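Local structure of putative glutathione S-transferase (Sinorhizobium meliloti, 4MDC) at residues S157-L160 against R161-S165; T121-F124 against L125-E129; S90-L93 against D94-G98. The protein probably catalyses the conjugation of glutathione to electrophilic substrates, as other glutathione S-transferases do, and forms a homodimer. One frame throughout, in Å; residues are numbered along the deposited sequence.

Contact 1: S157-L160 against R161-S165; sequences SKIL and RTSRS
R164 and L160 lie alongside each other one turn apart on helix 157-165, pointing the same way. The leucine sits under the flat guanidinium of R164, with CD2 over its centre and 4.3 Å from its plane. L160 CD1 comes within 3.9 Å of R164 NH1. R164 runs extended from CG to NE, with CG anti to the carbonyl carbon (chi1 -73°). This turns the chain back along the helix over the leucine. The apolar branch therefore packs on the flat face, and the polar edge is left for other partners. R164 NH2 forms a salt bridge with E208.

R161 and K158 meet differently, their side chains crossing at a slant. The R161 chain bends at chi3 (66°) and brings one guanidinium face over K158 CA. R161 NH2 lies 3.6 Å from K158 CG, so the arginine touches the aliphatic part of the lysine. The two cationic ends stay apart, with K158 NZ 6.2 Å from R161 NH2.

S163 turns its hydroxyl back to the preceding turn. Its OG donates to I159 O at 2.9 Å, from above the carbonyl plane. The same oxygen accepts S163 N at 3.0 Å, so one residue grips it twice.

These are contacts three and four residues apart along one surface helix. R161 lies on the exposed side. R164 is at the border, touching R140 of helix 111-145. I159 and S163 turn towards that helix and touch P135; I159 also reaches E139. Helix 157-165 thus lies against the C-terminal half of helix 111-145 in the all-helical domain.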
ATOM      1  N   SER B 157      18.466  15.745  12.287  1.00 38.60           N
ATOM      2  CA  SER B 157      18.378  15.141  13.617  1.00 39.10           C
ATOM      3  C   SER B 157      16.921  14.946  14.072  1.00 37.16           C
ATOM      4  O   SER B 157      16.628  13.978  14.773  1.00 37.00           O
ATOM      5  CB  SER B 157      19.167  15.956  14.654  1.00 43.33           C
ATOM      6  OG  SER B 157      18.601  17.239  14.791  1.00 47.54           O
ATOM      7  N   LYS B 158      16.024  15.835  13.649  1.00 36.68           N
ATOM      8  CA  LYS B 158      14.632  15.780  14.083  1.00 37.40           C
ATOM      9  C   LYS B 158      13.901  14.586  13.432  1.00 35.25           C
ATOM     10  O   LYS B 158      13.166  13.854  14.104  1.00 32.39           O
ATOM     11  CB  LYS B 158      13.912  17.100  13.827  1.00 43.26           C
ATOM     12  CG  LYS B 158      12.428  17.084  14.231  1.00 48.13           C
ATOM     13  CD  LYS B 158      11.580  18.263  13.750  1.00 54.21           C
ATOM     14  CE  LYS B 158      10.208  17.774  13.290  1.00 56.92           C
ATOM     15  NZ  LYS B 158       9.115  18.649  13.791  1.00 59.41           N
ATOM     16  N   ILE B 159      14.141  14.381  12.144  1.00 32.68           N
ATOM     17  CA  ILE B 159      13.612  13.187  11.470  1.00 32.42           C
ATOM     18  C   ILE B 159      14.211  11.894  12.061  1.00 30.18           C
ATOM     19  O   ILE B 159      13.479  10.932  12.312  1.00 28.48           O
ATOM     20  CB  ILE B 159      13.827  13.261   9.955  1.00 33.33           C
ATOM     21  CG1 ILE B 159      12.989  14.404   9.390  1.00 35.54           C
ATOM     22  CG2 ILE B 159      13.428  11.935   9.299  1.00 30.91           C
ATOM     23  CD1 ILE B 159      13.367  14.783   7.967  1.00 37.58           C
ATOM     24  N   LEU B 160      15.520  11.865  12.330  1.00 29.88           N
ATOM     25  CA  LEU B 160      16.102  10.687  12.997  1.00 29.88           C
ATOM     26  C   LEU B 160      15.419  10.399  14.306  1.00 29.21           C
ATOM     27  O   LEU B 160      15.121   9.259  14.627  1.00 27.12           O
ATOM     28  CB  LEU B 160      17.597  10.830  13.299  1.00 31.89           C
ATOM     29  CG  LEU B 160      18.533  10.721  12.115  1.00 34.42           C
ATOM     30  CD1 LEU B 160      19.975  10.907  12.555  1.00 37.34           C
ATOM     31  CD2 LEU B 160      18.363   9.393  11.453  1.00 33.42           C
ATOM     32  N   ARG B 161      15.219  11.437  15.106  1.00 30.73           N
ATOM     33  CA  ARG B 161      14.632  11.229  16.416  1.00 32.31           C
ATOM     34  C   ARG B 161      13.220  10.686  16.347  1.00 28.58           C
ATOM     35  O   ARG B 161      12.884   9.805  17.097  1.00 27.92           O
ATOM     36  CB  ARG B 161      14.712  12.519  17.232  1.00 36.73           C
ATOM     37  CG  ARG B 161      14.198  12.422  18.638  1.00 40.79           C
ATOM     38  CD  ARG B 161      14.549  13.718  19.318  1.00 46.02           C
ATOM     39  NE  ARG B 161      13.844  14.856  18.740  1.00 52.63           N
ATOM     40  CZ  ARG B 161      14.378  15.917  18.109  1.00 57.76           C
ATOM     41  NH1 ARG B 161      15.697  16.057  17.918  1.00 58.94           N
ATOM     42  NH2 ARG B 161      13.555  16.867  17.662  1.00 58.07           N
ATOM     43  N   THR B 162      12.410  11.255  15.471  1.00 26.79           N
ATOM     44  CA  THR B 162      11.026  10.842  15.304  1.00 28.58           C
ATOM     45  C   THR B 162      11.003   9.377  14.861  1.00 26.88           C
ATOM     46  O   THR B 162      10.275   8.569  15.445  1.00 26.95           O
ATOM     47  CB  THR B 162      10.286  11.745  14.302  1.00 29.99           C
ATOM     48  OG1 THR B 162      10.305  13.075  14.787  1.00 32.95           O
ATOM     49  CG2 THR B 162       8.799  11.353  14.173  1.00 32.27           C
ATOM     50  N   SER B 163      11.773   9.053  13.822  1.00 24.14           N
ATOM     51  CA  SER B 163      11.767   7.697  13.290  1.00 24.03           C
ATOM     52  C   SER B 163      12.209   6.675  14.319  1.00 23.67           C
ATOM     53  O   SER B 163      11.595   5.645  14.493  1.00 22.94           O
ATOM     54  CB  SER B 163      12.703   7.584  12.111  1.00 24.59           C
ATOM     55  OG  SER B 163      12.376   8.526  11.157  1.00 29.36           O
ATOM     56  N   ARG B 164      13.294   6.981  15.020  1.00 24.30           N
ATOM     57  CA  ARG B 164      13.767   6.128  16.109  1.00 24.83           C
ATOM     58  C   ARG B 164      12.745   5.945  17.219  1.00 25.62           C
ATOM     59  O   ARG B 164      12.641   4.849  17.776  1.00 25.19           O
ATOM     60  CB  ARG B 164      15.083   6.644  16.695  1.00 25.33           C
ATOM     61  CG  ARG B 164      16.235   6.385  15.739  1.00 23.92           C
ATOM     62  CD  ARG B 164      17.513   7.108  16.094  1.00 26.48           C
ATOM     63  NE  ARG B 164      18.560   6.635  15.198  1.00 25.55           N
ATOM     64  CZ  ARG B 164      19.694   7.263  14.968  1.00 26.73           C
ATOM     65  NH1 ARG B 164      19.946   8.437  15.551  1.00 27.69           N
ATOM     66  NH2 ARG B 164      20.566   6.696  14.165  1.00 26.17           N
ATOM     67  N   SER B 165      12.062   7.014  17.609  1.00 26.25           N
ATOM     68  CA  SER B 165      11.075   6.910  18.685  1.00 28.76           C
ATOM     69  C   SER B 165       9.917   5.973  18.293  1.00 27.07           C
ATOM     70  O   SER B 165       9.191   5.500  19.175  1.00 28.31           O
ATOM     71  CB  SER B 165      10.496   8.284  19.062  1.00 30.56           C
ATOM     72  OG  SER B 165       9.540   8.720  18.089  1.00 31.52           O
TER

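Contact 2: T121-F124 against L125-E129; sequences TEWF and LQKME
Between T121-F124 and L125-E129 the backbone of helix 111-145 widens into a pi-type turn: E122 O accepts both Q126 N and K127 N, and W123 O takes M128 N at 2.8 Å in a nearly straight bond (174°). The K127 side chain runs alongside the W123 indole. Its CD lies over the six-membered ring, 3.7 Å from the centroid, in a CH-pi contact. CE is also over this face, 3.5 Å from W123 CH2. Both residues hold CG anti to the backbone N (chi1 -173° for K127), which sends the two chains the same way.

F124 and M128, a selenomethionine, form a Met-aromatic contact. SE stands at the ring edge, 3.8 Å from F124 CD1. One face of the F124 ring is filled by W123 CD1. E122 and Q126 lie side by side, with carboxylate and amide planes 18° apart. A water donates to E122 OE2 at 2.6 Å and accepts a weak bond from Q126 NE2. Another water donates to F124 O and E129 OE1.

Q126 packs on Q126 of the second subunit, while W123 and K127 both touch its A69. L125 packs on helices 33-44 and 191-205, M128 on helices 191-205 and 167-180. F124, L125 and M128 make the inward side apolar. E122, Q126 and their water form the polar part near the dimer partner. W123 belongs to both. K127 lends its methylenes to the indole and its charge to D131 of its own helix; K127 NZ, 5.5 Å from the centroid of the W123 six-membered ring, can add at most a weak cation-pi attraction.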
ATOM      1  N   THR B 121       1.848  -8.275   6.014  1.00 16.04           N
ATOM      2  CA  THR B 121       2.723  -7.747   4.958  1.00 14.78           C
ATOM      3  C   THR B 121       2.599  -6.215   4.857  1.00 15.02           C
ATOM      4  O   THR B 121       3.609  -5.510   4.824  1.00 15.92           O
ATOM      5  CB  THR B 121       2.399  -8.415   3.593  1.00 15.14           C
ATOM      6  OG1 THR B 121       2.498  -9.835   3.740  1.00 15.83           O
ATOM      7  CG2 THR B 121       3.291  -7.964   2.531  1.00 15.24           C
ATOM      8  N   GLU B 122       1.357  -5.707   4.906  1.00 14.79           N
ATOM      9  CA  GLU B 122       1.114  -4.267   4.853  1.00 15.52           C
ATOM     10  C   GLU B 122       1.606  -3.556   6.107  1.00 14.99           C
ATOM     11  O   GLU B 122       2.152  -2.434   6.007  1.00 15.93           O
ATOM     12  CB  GLU B 122      -0.378  -3.984   4.600  1.00 16.51           C
ATOM     13  CG  GLU B 122      -0.754  -4.363   3.152  1.00 17.44           C
ATOM     14  CD  GLU B 122      -2.247  -4.097   2.779  1.00 19.87           C
ATOM     15  OE1 GLU B 122      -2.991  -3.516   3.623  1.00 20.61           O
ATOM     16  OE2 GLU B 122      -2.574  -4.325   1.573  1.00 21.66           O
ATOM     17  N   TRP B 123       1.492  -4.205   7.259  1.00 14.35           N
ATOM     18  CA  TRP B 123       1.957  -3.623   8.509  1.00 14.10           C
ATOM     19  C   TRP B 123       3.455  -3.299   8.370  1.00 13.62           C
ATOM     20  O   TRP B 123       3.896  -2.177   8.628  1.00 13.97           O
ATOM     21  CB  TRP B 123       1.716  -4.560   9.706  1.00 14.19           C
ATOM     22  CG  TRP B 123       2.133  -3.918  10.997  1.00 14.94           C
ATOM     23  CD1 TRP B 123       3.423  -3.856  11.491  1.00 14.76           C
ATOM     24  CD2 TRP B 123       1.341  -3.140  11.907  1.00 15.59           C
ATOM     25  NE1 TRP B 123       3.443  -3.155  12.640  1.00 15.04           N
ATOM     26  CE2 TRP B 123       2.176  -2.748  12.963  1.00 16.19           C
ATOM     27  CE3 TRP B 123      -0.040  -2.854  12.000  1.00 16.82           C
ATOM     28  CZ2 TRP B 123       1.744  -1.951  14.045  1.00 16.94           C
ATOM     29  CZ3 TRP B 123      -0.465  -2.083  13.097  1.00 17.37           C
ATOM     30  CH2 TRP B 123       0.417  -1.638  14.096  1.00 18.03           C
ATOM     31  N   PHE B 124       4.198  -4.303   8.011  1.00 14.01           N
ATOM     32  CA  PHE B 124       5.680  -4.150   7.968  1.00 14.22           C
ATOM     33  C   PHE B 124       6.159  -3.361   6.758  1.00 15.77           C
ATOM     34  O   PHE B 124       7.132  -2.570   6.880  1.00 15.69           O
ATOM     35  CB  PHE B 124       6.350  -5.492   8.176  1.00 14.77           C
ATOM     36  CG  PHE B 124       6.190  -6.006   9.551  1.00 15.28           C
ATOM     37  CD1 PHE B 124       6.970  -5.498  10.603  1.00 14.72           C
ATOM     38  CD2 PHE B 124       5.167  -6.887   9.846  1.00 14.84           C
ATOM     39  CE1 PHE B 124       6.713  -5.891  11.906  1.00 15.69           C
ATOM     40  CE2 PHE B 124       4.967  -7.326  11.122  1.00 15.94           C
ATOM     41  CZ  PHE B 124       5.726  -6.850  12.157  1.00 15.84           C
ATOM     42  N   LEU B 125       5.523  -3.504   5.606  1.00 14.97           N
ATOM     43  CA  LEU B 125       6.011  -2.829   4.402  1.00 16.15           C
ATOM     44  C   LEU B 125       5.367  -1.492   4.059  1.00 17.90           C
ATOM     45  O   LEU B 125       5.929  -0.716   3.243  1.00 20.02           O
ATOM     46  CB  LEU B 125       5.884  -3.756   3.190  1.00 15.88           C
ATOM     47  CG  LEU B 125       6.719  -5.039   3.334  1.00 16.53           C
ATOM     48  CD1 LEU B 125       6.534  -5.872   2.111  1.00 17.18           C
ATOM     49  CD2 LEU B 125       8.217  -4.834   3.625  1.00 17.44           C
ATOM     50  N   GLN B 126       4.281  -1.159   4.751  1.00 16.07           N
ATOM     51  CA  GLN B 126       3.688   0.137   4.616  1.00 16.85           C
ATOM     52  C   GLN B 126       3.697   0.927   5.920  1.00 17.28           C
ATOM     53  O   GLN B 126       4.146   2.069   5.913  1.00 17.16           O
ATOM     54  CB  GLN B 126       2.226   0.019   4.092  1.00 17.71           C
ATOM     55  CG  GLN B 126       2.192  -0.669   2.759  1.00 20.52           C
ATOM     56  CD  GLN B 126       0.749  -0.826   2.215  1.00 26.73           C
ATOM     57  OE1 GLN B 126      -0.235  -0.304   2.760  1.00 29.49           O
ATOM     58  NE2 GLN B 126       0.653  -1.549   1.126  1.00 28.92           N
ATOM     59  N   LYS B 127       3.076   0.402   6.988  1.00 18.08           N
ATOM     60  CA  LYS B 127       3.016   1.170   8.236  1.00 18.28           C
ATOM     61  C   LYS B 127       4.413   1.401   8.842  1.00 17.97           C
ATOM     62  O   LYS B 127       4.814   2.540   9.068  1.00 18.60           O
ATOM     63  CB  LYS B 127       2.087   0.548   9.247  1.00 18.30           C
ATOM     64  CG  LYS B 127       1.908   1.443  10.474  1.00 19.28           C
ATOM     65  CD  LYS B 127       0.865   0.938  11.436  1.00 20.41           C
ATOM     66  CE  LYS B 127       0.876   1.608  12.768  1.00 22.09           C
ATOM     67  NZ  LYS B 127       0.914   3.081  12.730  1.00 23.06           N
HETATM   68  N   MSE B 128       5.140   0.331   9.154  1.00 17.51           N
HETATM   69  CA  MSE B 128       6.488   0.457   9.717  1.00 18.01           C
HETATM   70  C   MSE B 128       7.385   1.211   8.749  1.00 17.82           C
HETATM   71  O   MSE B 128       8.301   1.956   9.156  1.00 17.69           O
HETATM   72  CB  MSE B 128       7.126  -0.883  10.066  1.00 18.08           C
HETATM   73  CG  MSE B 128       8.364  -0.689  10.976  1.00 19.45           C
HETATM   74 SE   MSE B 128       9.147  -2.450  11.393  1.00 20.83          SE
HETATM   75  CE  MSE B 128      10.586  -1.737  12.535  1.00 21.97           C
ATOM     76  N   GLU B 129       7.147   1.029   7.465  1.00 17.49           N
ATOM     77  CA  GLU B 129       7.990   1.713   6.458  1.00 18.10           C
ATOM     78  C   GLU B 129       7.840   3.254   6.538  1.00 17.82           C
ATOM     79  O   GLU B 129       8.806   3.998   6.548  1.00 16.95           O
ATOM     80  CB  GLU B 129       7.587   1.170   5.100  1.00 18.48           C
ATOM     81  CG  GLU B 129       8.301   1.769   3.930  1.00 20.58           C
ATOM     82  CD  GLU B 129       9.721   1.196   3.734  1.00 22.62           C
ATOM     83  OE1 GLU B 129      10.142   0.281   4.500  1.00 25.24           O
ATOM     84  OE2 GLU B 129      10.407   1.648   2.770  1.00 26.73           O
TER
HETATM   85  O   HOH W   1      -0.891  -3.484  -0.236  1.00 37.18           O
HETATM   86  O   HOH W   2      -3.427  -0.881   2.788  1.00 39.07           O
HETATM   87  O   HOH W   3       9.614  -1.155   6.827  1.00 20.61           O

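Contact 3: S90-L93 against D94-G98; sequences SEYL and DETSG
D94, E95, T96 and S97 bond back to S90, E91, Y92 and L93 through the last turn of helix 86-96, in the thioredoxin-like N-terminal domain of the GST fold. D94 N bonds to S90 O, while the D94 carboxylate forms a salt bridge with R105. E95 N bonds to E91 O. The E95 chain runs extended along that carbonyl, and one water donates to both E91 OE1 and E95 OE2. R118 of E91's own chain forms a salt bridge with E91 OE2, while R114 and R118 of the second subunit pair with E95 OE2. This probably offsets the carboxylates' crowding.

T96 lies across one face of the Y92 ring. Its CG2 is 4.0 Å from the ring centroid, and OG1 sits over the rim, 3.6 Å from Y92 CE2. Chi1 of 60° sets T96 OG1 between the backbone N and the carbonyl carbon, where it donates to Y92 O at 2.9 Å from above the carbonyl plane. An alanine at Y92 is likely to leave T96 CG2 without its aromatic floor, D77 without the phenol, and F112 of the second subunit without its ring partner. S97 N bonds weakly to L93 O, and S97 OG donates to L93 O at 2.6 Å.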
ATOM      1  N   SER B  90       4.247  -9.922  -5.229  1.00 15.17           N
ATOM      2  CA  SER B  90       4.011 -11.103  -4.406  1.00 15.17           C
ATOM      3  C   SER B  90       2.714 -11.868  -4.806  1.00 15.96           C
ATOM      4  O   SER B  90       2.680 -13.102  -4.754  1.00 16.08           O
ATOM      5  CB  SER B  90       4.042 -10.724  -2.900  1.00 14.71           C
ATOM      6  OG  SER B  90       2.954  -9.891  -2.541  1.00 14.31           O
ATOM      7  N   GLU B  91       1.694 -11.135  -5.213  1.00 16.09           N
ATOM      8  CA  GLU B  91       0.424 -11.763  -5.653  1.00 16.91           C
ATOM      9  C   GLU B  91       0.671 -12.501  -6.969  1.00 16.81           C
ATOM     10  O   GLU B  91       0.232 -13.624  -7.148  1.00 17.44           O
ATOM     11  CB  GLU B  91      -0.711 -10.718  -5.806  1.00 16.77           C
ATOM     12  CG  GLU B  91      -1.092 -10.031  -4.475  1.00 17.40           C
ATOM     13  CD  GLU B  91      -1.685 -10.961  -3.421  1.00 18.17           C
ATOM     14  OE1 GLU B  91      -2.249 -12.042  -3.796  1.00 20.26           O
ATOM     15  OE2 GLU B  91      -1.658 -10.581  -2.219  1.00 18.78           O
ATOM     16  N   TYR B  92       1.374 -11.829  -7.865  1.00 16.47           N
ATOM     17  CA  TYR B  92       1.748 -12.401  -9.170  1.00 16.98           C
ATOM     18  C   TYR B  92       2.543 -13.701  -9.011  1.00 16.78           C
ATOM     19  O   TYR B  92       2.225 -14.704  -9.671  1.00 16.67           O
ATOM     20  CB  TYR B  92       2.548 -11.399 -10.014  1.00 16.25           C
ATOM     21  CG  TYR B  92       3.063 -11.941 -11.329  1.00 17.08           C
ATOM     22  CD1 TYR B  92       2.244 -12.034 -12.446  1.00 17.88           C
ATOM     23  CD2 TYR B  92       4.381 -12.417 -11.433  1.00 17.26           C
ATOM     24  CE1 TYR B  92       2.700 -12.539 -13.641  1.00 18.98           C
ATOM     25  CE2 TYR B  92       4.843 -12.940 -12.626  1.00 18.26           C
ATOM     26  CZ  TYR B  92       4.010 -13.011 -13.737  1.00 19.71           C
ATOM     27  OH  TYR B  92       4.425 -13.489 -14.948  1.00 20.23           O
ATOM     28  N   LEU B  93       3.539 -13.673  -8.117  1.00 16.84           N
ATOM     29  CA  LEU B  93       4.308 -14.869  -7.819  1.00 17.75           C
ATOM     30  C   LEU B  93       3.487 -15.994  -7.201  1.00 18.12           C
ATOM     31  O   LEU B  93       3.728 -17.165  -7.524  1.00 19.67           O
ATOM     32  CB  LEU B  93       5.539 -14.571  -6.956  1.00 17.79           C
ATOM     33  CG  LEU B  93       6.574 -13.699  -7.652  1.00 17.97           C
ATOM     34  CD1 LEU B  93       7.671 -13.292  -6.698  1.00 18.01           C
ATOM     35  CD2 LEU B  93       7.163 -14.351  -8.881  1.00 19.18           C
ATOM     36  N   ASP B  94       2.495 -15.690  -6.358  1.00 17.98           N
ATOM     37  CA  ASP B  94       1.605 -16.721  -5.878  1.00 19.39           C
ATOM     38  C   ASP B  94       0.815 -17.348  -7.034  1.00 19.36           C
ATOM     39  O   ASP B  94       0.643 -18.579  -7.098  1.00 19.82           O
ATOM     40  CB  ASP B  94       0.607 -16.243  -4.811  1.00 19.55           C
ATOM     41  CG  ASP B  94      -0.143 -17.403  -4.167  1.00 20.69           C
ATOM     42  OD1 ASP B  94       0.476 -18.246  -3.486  1.00 22.93           O
ATOM     43  OD2 ASP B  94      -1.394 -17.517  -4.374  1.00 23.36           O
ATOM     44  N   GLU B  95       0.354 -16.499  -7.935  1.00 19.00           N
ATOM     45  CA  GLU B  95      -0.515 -16.927  -9.056  1.00 21.15           C
ATOM     46  C   GLU B  95       0.179 -17.757 -10.138  1.00 21.02           C
ATOM     47  O   GLU B  95      -0.432 -18.597 -10.766  1.00 20.69           O
ATOM     48  CB  GLU B  95      -1.174 -15.704  -9.707  1.00 21.55           C
ATOM     49  CG  GLU B  95      -2.132 -15.016  -8.768  1.00 22.53           C
ATOM     50  CD  GLU B  95      -2.597 -13.638  -9.241  1.00 23.33           C
ATOM     51  OE1 GLU B  95      -2.454 -13.329 -10.442  1.00 26.05           O
ATOM     52  OE2 GLU B  95      -3.035 -12.852  -8.394  1.00 24.16           O
ATOM     53  N   THR B  96       1.479 -17.517 -10.332  1.00 19.95           N
ATOM     54  CA  THR B  96       2.219 -18.076 -11.460  1.00 20.89           C
ATOM     55  C   THR B  96       3.328 -19.024 -11.088  1.00 21.33           C
ATOM     56  O   THR B  96       3.933 -19.607 -11.987  1.00 21.54           O
ATOM     57  CB  THR B  96       2.890 -16.970 -12.294  1.00 20.79           C
ATOM     58  OG1 THR B  96       3.806 -16.219 -11.496  1.00 18.89           O
ATOM     59  CG2 THR B  96       1.814 -16.028 -12.895  1.00 20.77           C
ATOM     60  N   SER B  97       3.624 -19.186  -9.804  1.00 20.92           N
ATOM     61  CA  SER B  97       4.838 -19.963  -9.442  1.00 21.90           C
ATOM     62  C   SER B  97       4.651 -21.469  -9.624  1.00 21.72           C
ATOM     63  O   SER B  97       5.618 -22.184  -9.794  1.00 21.82           O
ATOM     64  CB  SER B  97       5.379 -19.638  -8.032  1.00 22.03           C
ATOM     65  OG  SER B  97       5.979 -18.375  -7.991  1.00 24.12           O
ATOM     66  N   GLY B  98       3.414 -21.954  -9.645  1.00 22.08           N
ATOM     67  CA  GLY B  98       3.105 -23.348  -9.997  1.00 23.17           C
ATOM     68  C   GLY B  98       3.932 -24.394  -9.284  1.00 23.37           C
ATOM     69  O   GLY B  98       3.912 -24.430  -8.075  1.00 23.20           O
TER
HETATM   70  O   HOH W   4      -3.307 -13.406  -5.860  1.00 27.35           O

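From the N terminus the chain meets contact 3, then contact 2, then contact 1. They stand in series: none nests in or crosses another, and each closes just one or two helical turns. Contact 3 ends helix 86-96 in the N-terminal domain. Contact 2 lies within the next helix, 111-145, its centre about 20 Å from that of contact 3. Both reach the second subunit, so they join the two domains' helices to the dimer interface. Contact 1 follows on helix 157-165, which packs on a later part of helix 111-145. Its centre is about 37 Å from that of contact 3, beyond the chain's centre, and the second subunit does not touch it.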